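Local coordinates for protein monalysin (Pseudomonas entomophila, PDB 4MKO) that forms pores in host cell membranes as a cytolytic and hemolytic toxin that damages the intestine of Drosophila, at residues 34-39 against 226-231; 49-54 against 148-153; 64-69 against 135-140; 70-75 against 131-136. One frame throughout, in Å; residues are numbered along the deposited sequence. Where two conformers were deposited one is given.

Contact 1 (34-39 against 226-231); sequences GITVYG and WSAYND. With ACT (acetate ion), chain I.
Tyr-38 and Tyr-229 meet as a T-shaped (edge-to-face) pair. The ring centroids are 4.6 Å apart and the planes stand at 64°. Tyr-38 leaves the strand toward 226-231, and its CB passes Ala-228 CB at 4.3 Å. From CG to CZ, its ring lies under the edge of Tyr-229. Tyr-229 CD2 sits above the centre of that face. At the far end, Tyr-38 CZ is 3.4 Å from Tyr-229 CE2, and Tyr-38 OH is 3.5 Å from the same carbon. The Tyr-38 ring carbon CG is anti to the backbone N (chi1 -180°), which lays the ring alongside Tyr-229, both side chains pointing the same way.

Ala-228 is the second point of contact. Its CB rests 3.3 Å from Thr-36 O and 3.9 Å from Thr-36 CG2. The hydroxyl of Thr-36 is engaged elsewhere, with Asp-225 N. Tyr-51 also packs edge-to-face with Tyr-38, and Arg-235 makes a cation-pi contact with Tyr-229. Further along the segment, Asn-230 ND2 donates to an acetate oxygen, OXT, at 2.9 Å; the acetate probably comes from the crystallisation liquor. The arrangement is an aromatic cluster in which a 3-10 turn of the C-terminal tail packs on strand 29-43 of the aerolysin-like fold.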
loop_
_atom_site.group_PDB
_atom_site.type_symbol
_atom_site.label_atom_id
_atom_site.label_comp_id
_atom_site.label_asym_id
_atom_site.label_seq_id
_atom_site.Cartn_x
_atom_site.Cartn_y
_atom_site.Cartn_z
ATOM N N GLY A 34 -0.623 -11.859 -2.269
ATOM C CA GLY A 34 0.757 -11.729 -2.717
ATOM C C GLY A 34 1.685 -12.645 -1.951
ATOM O O GLY A 34 1.297 -13.197 -0.916
ATOM N N ILE A 35 2.921 -12.799 -2.453
ATOM C CA ILE A 35 3.926 -13.664 -1.819
ATOM C C ILE A 35 4.622 -12.975 -0.646
ATOM O O ILE A 35 4.644 -11.739 -0.556
ATOM C CB ILE A 35 4.979 -14.171 -2.862
ATOM C CG1 ILE A 35 5.792 -13.000 -3.472
ATOM C CG2 ILE A 35 4.298 -15.060 -3.972
ATOM C CD1 ILE A 35 7.225 -13.372 -3.852
ATOM N N THR A 36 5.259 -13.788 0.204
ATOM C CA THR A 36 6.083 -13.279 1.275
ATOM C C THR A 36 7.553 -13.385 0.841
ATOM O O THR A 36 7.951 -14.394 0.253
ATOM C CB THR A 36 5.860 -14.058 2.593
ATOM O OG1 THR A 36 4.471 -14.015 2.957
ATOM C CG2 THR A 36 6.730 -13.517 3.730
ATOM N N VAL A 37 8.327 -12.337 1.111
ATOM C CA VAL A 37 9.789 -12.301 0.865
ATOM C C VAL A 37 10.488 -11.997 2.183
ATOM O O VAL A 37 9.828 -11.608 3.150
ATOM C CB VAL A 37 10.217 -11.306 -0.238
ATOM C CG1 VAL A 37 9.569 -11.659 -1.583
ATOM C CG2 VAL A 37 9.971 -9.844 0.179
ATOM N N TYR A 38 11.819 -12.182 2.230
ATOM C CA TYR A 38 12.583 -11.942 3.451
ATOM C C TYR A 38 13.861 -11.189 3.116
ATOM O O TYR A 38 14.593 -11.584 2.214
ATOM C CB TYR A 38 12.910 -13.267 4.171
ATOM C CG TYR A 38 13.694 -13.064 5.449
ATOM C CD1 TYR A 38 15.087 -13.007 5.435
ATOM C CD2 TYR A 38 13.046 -12.946 6.675
ATOM C CE1 TYR A 38 15.815 -12.814 6.611
ATOM C CE2 TYR A 38 13.763 -12.732 7.855
ATOM C CZ TYR A 38 15.148 -12.668 7.816
ATOM O OH TYR A 38 15.867 -12.473 8.975
ATOM N N GLY A 39 14.137 -10.148 3.880
ATOM C CA GLY A 39 15.340 -9.352 3.709
ATOM C C GLY A 39 15.373 -8.176 4.643
ATOM O O GLY A 39 14.444 -7.975 5.435
ATOM N N TRP A 226 6.134 -18.004 6.135
ATOM C CA TRP A 226 7.478 -18.054 6.715
ATOM C C TRP A 226 8.507 -18.834 5.882
ATOM O O TRP A 226 9.709 -18.663 6.104
ATOM C CB TRP A 226 7.457 -18.579 8.152
ATOM C CG TRP A 226 6.388 -17.981 9.024
ATOM C CD1 TRP A 226 5.433 -18.665 9.716
ATOM C CD2 TRP A 226 6.217 -16.594 9.362
ATOM N NE1 TRP A 226 4.677 -17.799 10.468
ATOM C CE2 TRP A 226 5.117 -16.516 10.251
ATOM C CE3 TRP A 226 6.858 -15.397 8.969
ATOM C CZ2 TRP A 226 4.642 -15.296 10.750
ATOM C CZ3 TRP A 226 6.400 -14.189 9.486
ATOM C CH2 TRP A 226 5.319 -14.150 10.386
ATOM N N SER A 227 8.045 -19.649 4.915
ATOM C CA SER A 227 8.943 -20.405 4.026
ATOM C C SER A 227 9.815 -19.484 3.169
ATOM O O SER A 227 10.813 -19.953 2.612
ATOM C CB SER A 227 8.171 -21.395 3.162
ATOM O OG SER A 227 7.454 -20.741 2.131
ATOM N N ALA A 228 9.478 -18.160 3.093
ATOM C CA ALA A 228 10.309 -17.171 2.393
ATOM C C ALA A 228 11.758 -17.254 2.916
ATOM O O ALA A 228 12.695 -17.152 2.128
ATOM C CB ALA A 228 9.772 -15.760 2.626
ATOM N N TYR A 229 11.941 -17.463 4.249
ATOM C CA TYR A 229 13.300 -17.537 4.821
ATOM C C TYR A 229 14.157 -18.637 4.163
ATOM O O TYR A 229 15.355 -18.444 3.991
ATOM C CB TYR A 229 13.255 -17.763 6.343
ATOM C CG TYR A 229 14.564 -17.432 7.030
ATOM C CD1 TYR A 229 15.587 -18.374 7.119
ATOM C CD2 TYR A 229 14.765 -16.191 7.636
ATOM C CE1 TYR A 229 16.795 -18.076 7.750
ATOM C CE2 TYR A 229 15.965 -15.889 8.287
ATOM C CZ TYR A 229 16.976 -16.837 8.342
ATOM O OH TYR A 229 18.161 -16.550 8.984
ATOM N N ASN A 230 13.539 -19.778 3.853
ATOM C CA ASN A 230 14.142 -20.992 3.303
ATOM C C ASN A 230 14.127 -21.077 1.764
ATOM O O ASN A 230 14.484 -22.119 1.198
ATOM C CB ASN A 230 13.465 -22.199 3.924
ATOM C CG ASN A 230 13.487 -22.179 5.446
ATOM O OD1 ASN A 230 14.504 -21.888 6.080
ATOM N ND2 ASN A 230 12.341 -22.349 6.052
ATOM N N ASP A 231 13.700 -19.991 1.100
ATOM C CA ASP A 231 13.602 -19.944 -0.358
ATOM C C ASP A 231 14.551 -18.879 -0.918
ATOM O O ASP A 231 14.221 -17.683 -0.898
ATOM C CB ASP A 231 12.146 -19.697 -0.814
ATOM C CG ASP A 231 11.929 -19.835 -2.316
ATOM O OD1 ASP A 231 12.922 -20.102 -3.046
ATOM O OD2 ASP A 231 10.775 -19.674 -2.766
HETATM C C ACT I . 8.916 -23.748 5.685
HETATM O O ACT I . 8.047 -24.613 5.425
HETATM O OXT ACT I . 9.891 -23.475 4.966
HETATM C CH3 ACT I . 8.771 -22.920 6.995
#

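Contact 2 (49-54 against 148-153); sequences GTYTRP and AHNATS
Thr-50 to Arg-53 pair with Ala-151 to Ala-148 as neighbouring antiparallel strands in the main sheet of the aerolysin-like fold. The backbone bonds come first. Tyr-51 and Asn-150 form one hydrogen-bonded pair, and Arg-53 with Ala-148 forms the next. In the latter, Ala-148 N reaches Arg-53 O at 2.9 Å. CA-H...O contacts run between these bonds, such as His-149 CA to Tyr-51 O at 3.1 Å.

Side-chain polar bonds follow. Thr-52 and His-149 lie side by side in a non-hydrogen-bonded pair. The threonine OG1 meets His-149 ND1 at the edge of the ring, 2.7 Å away. Ser-180 OG takes the other ring nitrogen, NE2, so both nitrogens are engaged and the ring is fixed in rotation. Tyr-178 stacks on the same ring.

Apolar contacts come third. Thr-152 CG2 touches the edge of the Tyr-51 ring, 3.7 Å from CE1. Thr-50 CG2 lies 3.9 Å from His-149 CB.

Where the strand 148-151 ends, two donors of Thr-152 grip one carbonyl. Its OG1 lies between its own backbone N and carbonyl carbon (chi1 74°). There it bonds Gly-49 O at 2.8 Å, while Thr-152 N bonds the same oxygen at 2.9 Å.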
loop_
_atom_site.group_PDB
_atom_site.type_symbol
_atom_site.label_atom_id
_atom_site.label_comp_id
_atom_site.label_asym_id
_atom_site.label_seq_id
_atom_site.Cartn_x
_atom_site.Cartn_y
_atom_site.Cartn_z
ATOM N N GLY A 49 16.045 -8.214 9.851
ATOM C CA GLY A 49 15.609 -9.283 8.961
ATOM C C GLY A 49 14.096 -9.256 8.984
ATOM O O GLY A 49 13.493 -9.533 10.025
ATOM N N THR A 50 13.482 -8.910 7.847
ATOM C CA THR A 50 12.039 -8.664 7.778
ATOM C C THR A 50 11.291 -9.486 6.759
ATOM O O THR A 50 11.719 -9.566 5.609
ATOM C CB THR A 50 11.821 -7.163 7.526
ATOM O OG1 THR A 50 12.564 -6.384 8.465
ATOM C CG2 THR A 50 10.344 -6.753 7.524
ATOM N N TYR A 51 10.130 -10.041 7.159
ATOM C CA TYR A 51 9.241 -10.731 6.229
ATOM C C TYR A 51 8.295 -9.652 5.704
ATOM O O TYR A 51 7.770 -8.865 6.502
ATOM C CB TYR A 51 8.416 -11.830 6.925
ATOM C CG TYR A 51 9.222 -13.024 7.395
ATOM C CD1 TYR A 51 9.790 -13.052 8.668
ATOM C CD2 TYR A 51 9.396 -14.139 6.575
ATOM C CE1 TYR A 51 10.524 -14.156 9.111
ATOM C CE2 TYR A 51 10.145 -15.240 6.997
ATOM C CZ TYR A 51 10.697 -15.247 8.271
ATOM O OH TYR A 51 11.417 -16.339 8.683
ATOM N N THR A 52 8.083 -9.599 4.381
ATOM C CA THR A 52 7.172 -8.615 3.788
ATOM C C THR A 52 6.235 -9.298 2.828
ATOM O O THR A 52 6.671 -10.151 2.070
ATOM C CB THR A 52 7.988 -7.529 3.031
ATOM O OG1 THR A 52 8.756 -6.793 3.968
ATOM C CG2 THR A 52 7.104 -6.557 2.224
ATOM N N ARG A 53 4.952 -8.893 2.809
ATOM C CA ARG A 53 4.031 -9.390 1.788
ATOM C C ARG A 53 3.040 -8.284 1.452
ATOM O O ARG A 53 2.708 -7.494 2.341
ATOM C CB ARG A 53 3.300 -10.690 2.214
ATOM C CG ARG A 53 2.415 -10.549 3.460
ATOM C CD ARG A 53 1.293 -11.596 3.450
ATOM N NE ARG A 53 0.325 -11.304 2.384
ATOM C CZ ARG A 53 -0.636 -12.127 1.965
ATOM N NH1 ARG A 53 -0.785 -13.331 2.522
ATOM N NH2 ARG A 53 -1.450 -11.759 0.989
ATOM N N PRO A 54 2.532 -8.223 0.201
ATOM C CA PRO A 54 1.467 -7.240 -0.091
ATOM C C PRO A 54 0.205 -7.709 0.612
ATOM O O PRO A 54 -0.013 -8.921 0.714
ATOM C CB PRO A 54 1.273 -7.332 -1.632
ATOM C CG PRO A 54 2.338 -8.279 -2.141
ATOM C CD PRO A 54 2.787 -9.111 -0.958
ATOM N N ALA A 148 2.388 -5.714 4.546
ATOM C CA ALA A 148 2.504 -6.077 5.959
ATOM C C ALA A 148 3.935 -6.574 6.152
ATOM O O ALA A 148 4.512 -7.216 5.257
ATOM C CB ALA A 148 1.511 -7.177 6.332
ATOM N N HIS A 149 4.505 -6.269 7.316
ATOM C CA HIS A 149 5.876 -6.621 7.591
ATOM C C HIS A 149 6.017 -7.197 8.988
ATOM O O HIS A 149 5.332 -6.753 9.912
ATOM C CB HIS A 149 6.733 -5.335 7.564
ATOM C CG HIS A 149 6.633 -4.508 6.319
ATOM N ND1 HIS A 149 7.461 -4.734 5.238
ATOM C CD2 HIS A 149 5.785 -3.501 6.017
ATOM C CE1 HIS A 149 7.118 -3.835 4.328
ATOM N NE2 HIS A 149 6.113 -3.079 4.749
ATOM N N ASN A 150 6.947 -8.137 9.144
ATOM C CA ASN A 150 7.382 -8.639 10.437
ATOM C C ASN A 150 8.889 -8.404 10.461
ATOM O O ASN A 150 9.631 -9.170 9.839
ATOM C CB ASN A 150 7.069 -10.126 10.695
ATOM C CG ASN A 150 7.790 -10.617 11.959
ATOM O OD1 ASN A 150 8.455 -9.838 12.663
ATOM N ND2 ASN A 150 7.703 -11.895 12.277
ATOM N N ALA A 151 9.317 -7.322 11.110
ATOM C CA ALA A 151 10.734 -6.984 11.286
ATOM C C ALA A 151 11.152 -7.762 12.526
ATOM O O ALA A 151 10.821 -7.380 13.661
ATOM C CB ALA A 151 10.904 -5.477 11.474
ATOM N N THR A 152 11.777 -8.924 12.289
ATOM C CA THR A 152 12.158 -9.853 13.366
ATOM C C THR A 152 13.158 -9.189 14.337
ATOM O O THR A 152 14.029 -8.413 13.924
ATOM C CB THR A 152 12.604 -11.228 12.819
ATOM O OG1 THR A 152 13.903 -11.138 12.235
ATOM C CG2 THR A 152 11.599 -11.831 11.825
ATOM N N SER A 153 12.939 -9.419 15.646
ATOM C CA SER A 153 13.752 -8.865 16.752
ATOM C C SER A 153 13.647 -7.334 16.938
ATOM O O SER A 153 14.189 -6.828 17.914
ATOM C CB SER A 153 15.226 -9.271 16.638
ATOM O OG SER A 153 15.362 -10.670 16.483
HETATM O O HOH W 1 16.513 -8.883 12.587
#

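Contact 3 (64-69 against 135-140); sequences TISIPQ and PGTFVI
Ile-65 N donates to Phe-138 O at 2.8 Å, with an N-H...O angle of 163°. The return bond, from Phe-138 N to Ile-65 O, is equally short. Next along, Ile-67 N donates to Gly-136 O, but the bond from Gly-136 N back to Ile-67 O is weak. These backbone bonds carry the pairing. They join the outer ends of the long antiparallel strands 46-67 and 136-151 of the aerolysin-like fold, where the chain enters and leaves the inferred pore-forming region.

Between these bonds, on the face of Thr-64, Ser-66 and Thr-137, two hydroxyls meet. Ser-66 and Thr-137 form a non-hydrogen-bonded pair with CA atoms 4.1 Å apart. Thr-137 OG1 lies beside its own backbone N, anti to the carbonyl carbon (chi1 -58°), on the side of Ser-66. It can bond Ser-66 OG there, but this holds for one of two Ser-66 conformers. On the same face, Thr-64 CG2 packs against Thr-137 CG2 at 3.8 Å. Thr-64 OG1 is held by Tyr-61 OH.

The other face is apolar. Ile-67 CD1 lies 4.2 Å from Phe-138 CE2. Met-132 of strand 124-133 touches both of these side chains.

Beyond the last paired residues, Gln-69 and Pro-135 lie side by side, pointing the same way. The Gln-69 chain bends at chi2 (70°) and brings OE1 to 3.4 Å from Pro-135 CG.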
loop_
_atom_site.group_PDB
_atom_site.type_symbol
_atom_site.label_atom_id
_atom_site.label_comp_id
_atom_site.label_asym_id
_atom_site.label_seq_id
_atom_site.Cartn_x
_atom_site.Cartn_y
_atom_site.Cartn_z
ATOM N N THR A 64 -10.418 17.050 -6.631
ATOM C CA THR A 64 -11.747 17.096 -7.225
ATOM C C THR A 64 -11.745 18.305 -8.159
ATOM O O THR A 64 -11.117 19.318 -7.843
ATOM C CB THR A 64 -12.831 17.217 -6.150
ATOM O OG1 THR A 64 -12.677 16.169 -5.196
ATOM C CG2 THR A 64 -14.234 17.188 -6.726
ATOM N N ILE A 65 -12.384 18.166 -9.324
ATOM C CA ILE A 65 -12.460 19.262 -10.292
ATOM C C ILE A 65 -13.830 19.283 -10.962
ATOM O O ILE A 65 -14.343 18.220 -11.336
ATOM C CB ILE A 65 -11.298 19.199 -11.344
ATOM C CG1 ILE A 65 -11.259 20.465 -12.243
ATOM C CG2 ILE A 65 -11.377 17.939 -12.218
ATOM C CD1 ILE A 65 -10.323 21.513 -11.802
ATOM N N SER A 66 -14.398 20.509 -11.136
ATOM C CA SER A 66 -15.663 20.701 -11.837
ATOM C C SER A 66 -15.353 21.448 -13.117
ATOM O O SER A 66 -14.606 22.412 -13.080
ATOM C CB SER A 66 -16.658 21.486 -10.986
ATOM O OG SER A 66 -17.068 20.693 -9.883
ATOM N N ILE A 67 -15.877 20.962 -14.254
ATOM C CA ILE A 67 -15.607 21.558 -15.571
ATOM C C ILE A 67 -16.920 21.951 -16.237
ATOM O O ILE A 67 -17.838 21.126 -16.314
ATOM C CB ILE A 67 -14.760 20.610 -16.470
ATOM C CG1 ILE A 67 -13.513 20.092 -15.733
ATOM C CG2 ILE A 67 -14.371 21.295 -17.791
ATOM C CD1 ILE A 67 -12.773 18.914 -16.454
ATOM N N PRO A 68 -17.032 23.204 -16.732
ATOM C CA PRO A 68 -18.299 23.623 -17.357
ATOM C C PRO A 68 -18.561 22.965 -18.701
ATOM O O PRO A 68 -17.652 22.413 -19.337
ATOM C CB PRO A 68 -18.143 25.146 -17.545
ATOM C CG PRO A 68 -16.881 25.537 -16.896
ATOM C CD PRO A 68 -16.045 24.305 -16.701
ATOM N N GLN A 69 -19.821 23.077 -19.143
ATOM C CA GLN A 69 -20.299 22.613 -20.441
ATOM C C GLN A 69 -19.467 23.337 -21.519
ATOM O O GLN A 69 -19.106 24.508 -21.336
ATOM C CB GLN A 69 -21.798 22.980 -20.573
ATOM C CG GLN A 69 -22.469 22.644 -21.915
ATOM C CD GLN A 69 -22.652 21.163 -22.141
ATOM O OE1 GLN A 69 -23.500 20.512 -21.518
ATOM N NE2 GLN A 69 -21.875 20.605 -23.062
ATOM N N PRO A 135 -19.609 18.859 -19.275
ATOM C CA PRO A 135 -19.900 19.278 -17.897
ATOM C C PRO A 135 -19.660 18.144 -16.904
ATOM O O PRO A 135 -19.731 16.968 -17.275
ATOM C CB PRO A 135 -21.379 19.675 -17.971
ATOM C CG PRO A 135 -21.958 18.752 -19.010
ATOM C CD PRO A 135 -20.845 18.503 -20.009
ATOM N N GLY A 136 -19.410 18.499 -15.654
ATOM C CA GLY A 136 -19.281 17.492 -14.614
ATOM C C GLY A 136 -18.319 17.794 -13.503
ATOM O O GLY A 136 -17.491 18.700 -13.602
ATOM N N THR A 137 -18.460 17.030 -12.425
ATOM C CA THR A 137 -17.576 17.085 -11.275
ATOM C C THR A 137 -16.921 15.715 -11.219
ATOM O O THR A 137 -17.613 14.697 -11.310
ATOM C CB THR A 137 -18.324 17.487 -10.004
ATOM O OG1 THR A 137 -18.927 18.762 -10.231
ATOM C CG2 THR A 137 -17.404 17.582 -8.803
ATOM N N PHE A 138 -15.600 15.701 -11.115
ATOM C CA PHE A 138 -14.794 14.479 -11.153
ATOM C C PHE A 138 -13.799 14.435 -10.012
ATOM O O PHE A 138 -13.268 15.472 -9.599
ATOM C CB PHE A 138 -14.034 14.379 -12.498
ATOM C CG PHE A 138 -14.911 14.656 -13.699
ATOM C CD1 PHE A 138 -15.771 13.683 -14.190
ATOM C CD2 PHE A 138 -14.957 15.925 -14.270
ATOM C CE1 PHE A 138 -16.625 13.955 -15.271
ATOM C CE2 PHE A 138 -15.799 16.193 -15.357
ATOM C CZ PHE A 138 -16.625 15.202 -15.853
ATOM N N VAL A 139 -13.543 13.224 -9.518
ATOM C CA VAL A 139 -12.601 12.983 -8.423
ATOM C C VAL A 139 -11.492 12.119 -8.980
ATOM O O VAL A 139 -11.758 11.155 -9.696
ATOM C CB VAL A 139 -13.250 12.339 -7.163
ATOM C CG1 VAL A 139 -12.273 12.370 -5.988
ATOM C CG2 VAL A 139 -14.569 13.038 -6.787
ATOM N N ILE A 140 -10.261 12.490 -8.667
ATOM C CA ILE A 140 -9.062 11.784 -9.082
ATOM C C ILE A 140 -8.481 11.077 -7.876
ATOM O O ILE A 140 -8.332 11.689 -6.815
ATOM C CB ILE A 140 -8.041 12.764 -9.697
ATOM C CG1 ILE A 140 -8.701 13.556 -10.855
ATOM C CG2 ILE A 140 -6.774 12.007 -10.152
ATOM C CD1 ILE A 140 -7.820 14.666 -11.456
#

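Contact 4 (70-75 against 131-136); sequences NVTTTL and EMKGPG
Strands 72-75 and 131-133 run antiparallel at 142° between their directions, their axes 4.6 Å apart at the closest. They belong to a two-stranded antiparallel sheet within the inferred pore-forming region of this aerolysin-like toxin. Thr-73 and Met-132 exchange two backbone bonds of 2.8 Å, N to O each way. Gly-134 N adds a third, to Val-71 O, just before the cis peptide bond to Pro-135.

The side chains divide between two faces. On one, Thr-72 lies between Glu-131 and Lys-133. Its CG2 is 3.8 Å from Glu-131 CG, and its OG1 is 3.4 Å from Lys-133 CG. The lysine contributes only aliphatic carbons here, since its extended chain carries NZ away. On the other face the Met-132 chain, bent at its last torsion (chi3 72°), sets SD 3.8 Å from Leu-75 CD2. Ile-65 of strand 46-67 and Ile-140 of strand 136-151 lie against Leu-75.

Two waters extend the pairing. One accepts from Asn-70 N and donates to Gly-134 O, bridging the two segments just beyond the strand ends. The other links Thr-74 OG1 to Glu-131, donating to OE1 at 2.7 Å.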
loop_
_atom_site.group_PDB
_atom_site.type_symbol
_atom_site.label_atom_id
_atom_site.label_comp_id
_atom_site.label_asym_id
_atom_site.label_seq_id
_atom_site.Cartn_x
_atom_site.Cartn_y
_atom_site.Cartn_z
ATOM N N ASN A 70 -19.130 22.616 -22.616
ATOM C CA ASN A 70 -18.385 23.145 -23.772
ATOM C C ASN A 70 -16.938 23.530 -23.451
ATOM O O ASN A 70 -16.318 24.255 -24.230
ATOM C CB ASN A 70 -19.155 24.322 -24.418
ATOM C CG ASN A 70 -20.557 23.960 -24.830
ATOM O OD1 ASN A 70 -20.814 22.859 -25.318
ATOM N ND2 ASN A 70 -21.492 24.878 -24.648
ATOM N N VAL A 71 -16.389 23.043 -22.317
ATOM C CA VAL A 71 -15.005 23.309 -21.953
ATOM C C VAL A 71 -14.183 22.021 -22.011
ATOM O O VAL A 71 -14.570 21.015 -21.416
ATOM C CB VAL A 71 -14.863 24.046 -20.580
ATOM C CG1 VAL A 71 -13.403 24.151 -20.140
ATOM C CG2 VAL A 71 -15.507 25.435 -20.635
ATOM N N THR A 72 -13.082 22.048 -22.772
ATOM C CA THR A 72 -12.104 20.971 -22.852
ATOM C C THR A 72 -10.799 21.563 -22.307
ATOM O O THR A 72 -10.391 22.639 -22.754
ATOM C CB THR A 72 -11.962 20.446 -24.295
ATOM O OG1 THR A 72 -13.212 19.890 -24.697
ATOM C CG2 THR A 72 -10.889 19.367 -24.416
ATOM N N THR A 73 -10.153 20.887 -21.337
ATOM C CA THR A 73 -8.892 21.393 -20.781
ATOM C C THR A 73 -7.925 20.264 -20.449
ATOM O O THR A 73 -8.362 19.158 -20.133
ATOM C CB THR A 73 -9.147 22.298 -19.543
ATOM O OG1 THR A 73 -7.945 22.976 -19.186
ATOM C CG2 THR A 73 -9.684 21.535 -18.311
ATOM N N THR A 74 -6.621 20.557 -20.495
ATOM C CA THR A 74 -5.596 19.605 -20.077
ATOM C C THR A 74 -5.336 19.876 -18.598
ATOM O O THR A 74 -4.670 20.846 -18.241
ATOM C CB THR A 74 -4.351 19.697 -20.978
ATOM O OG1 THR A 74 -4.750 19.369 -22.305
ATOM C CG2 THR A 74 -3.230 18.747 -20.535
ATOM N N LEU A 75 -5.914 19.044 -17.736
ATOM C CA LEU A 75 -5.776 19.180 -16.299
ATOM C C LEU A 75 -4.442 18.642 -15.811
ATOM O O LEU A 75 -4.095 17.519 -16.140
ATOM C CB LEU A 75 -6.941 18.442 -15.597
ATOM C CG LEU A 75 -7.107 18.739 -14.110
ATOM C CD1 LEU A 75 -7.743 20.121 -13.889
ATOM C CD2 LEU A 75 -7.973 17.706 -13.461
ATOM N N GLU A 131 -6.454 15.171 -20.567
ATOM C CA GLU A 131 -7.340 16.086 -21.284
ATOM C C GLU A 131 -8.745 15.672 -20.876
ATOM O O GLU A 131 -9.085 14.489 -20.959
ATOM C CB GLU A 131 -7.145 16.012 -22.810
ATOM C CG GLU A 131 -7.915 17.115 -23.522
ATOM C CD GLU A 131 -7.775 17.141 -25.031
ATOM O OE1 GLU A 131 -7.188 18.116 -25.553
ATOM O OE2 GLU A 131 -8.278 16.206 -25.696
ATOM N N MET A 132 -9.510 16.610 -20.317
ATOM C CA MET A 132 -10.850 16.327 -19.824
ATOM C C MET A 132 -11.835 17.350 -20.377
ATOM O O MET A 132 -11.448 18.485 -20.682
ATOM C CB MET A 132 -10.866 16.378 -18.286
ATOM C CG MET A 132 -10.025 15.299 -17.615
ATOM S SD MET A 132 -9.952 15.583 -15.838
ATOM C CE MET A 132 -11.623 15.149 -15.372
ATOM N N LYS A 133 -13.105 16.954 -20.462
ATOM C CA LYS A 133 -14.189 17.775 -20.983
ATOM C C LYS A 133 -15.356 17.815 -20.004
ATOM O O LYS A 133 -15.700 16.796 -19.389
ATOM C CB LYS A 133 -14.658 17.197 -22.333
ATOM C CG LYS A 133 -15.605 18.098 -23.125
ATOM C CD LYS A 133 -16.002 17.465 -24.453
ATOM C CE LYS A 133 -16.945 18.344 -25.238
ATOM N NZ LYS A 133 -17.156 17.836 -26.620
ATOM N N GLY A 134 -15.976 18.987 -19.888
ATOM C CA GLY A 134 -17.163 19.132 -19.061
ATOM C C GLY A 134 -18.403 18.764 -19.863
ATOM O O GLY A 134 -18.295 18.377 -21.034
ATOM N N PRO A 135 -19.609 18.859 -19.275
ATOM C CA PRO A 135 -19.900 19.278 -17.897
ATOM C C PRO A 135 -19.660 18.144 -16.904
ATOM O O PRO A 135 -19.731 16.968 -17.275
ATOM C CB PRO A 135 -21.379 19.675 -17.971
ATOM C CG PRO A 135 -21.958 18.752 -19.010
ATOM C CD PRO A 135 -20.845 18.503 -20.009
ATOM N N GLY A 136 -19.410 18.499 -15.654
ATOM C CA GLY A 136 -19.281 17.492 -14.614
ATOM C C GLY A 136 -18.319 17.794 -13.503
ATOM O O GLY A 136 -17.491 18.700 -13.602
HETATM O O HOH W 2 -19.131 19.858 -23.179
HETATM O O HOH W 3 -6.739 20.299 -23.976
#

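Contacts 1 and 2 are buried and adjoin each other. Strands 29-43 and 46-67 are neighbours in one sheet, and Gly-39 O probably accepts a hydrogen bond from Thr-50 N. Contact 1 is ring and methyl packing by a tail; contact 2 is regular strand pairing with a buried histidine. Contacts 2 and 3 use the same two strands, 46-67 and 136-151, but their centres are about 41 Å apart, on opposite sides of the chain's centre. Contact 3 lies at the surface and contact 4 is partly buried. These two share Pro-135 and Gly-136 and pack together through their apolar faces. The other face of contact 3 carries hydroxyls, while that of contact 4 adds charged chains and a bridging water.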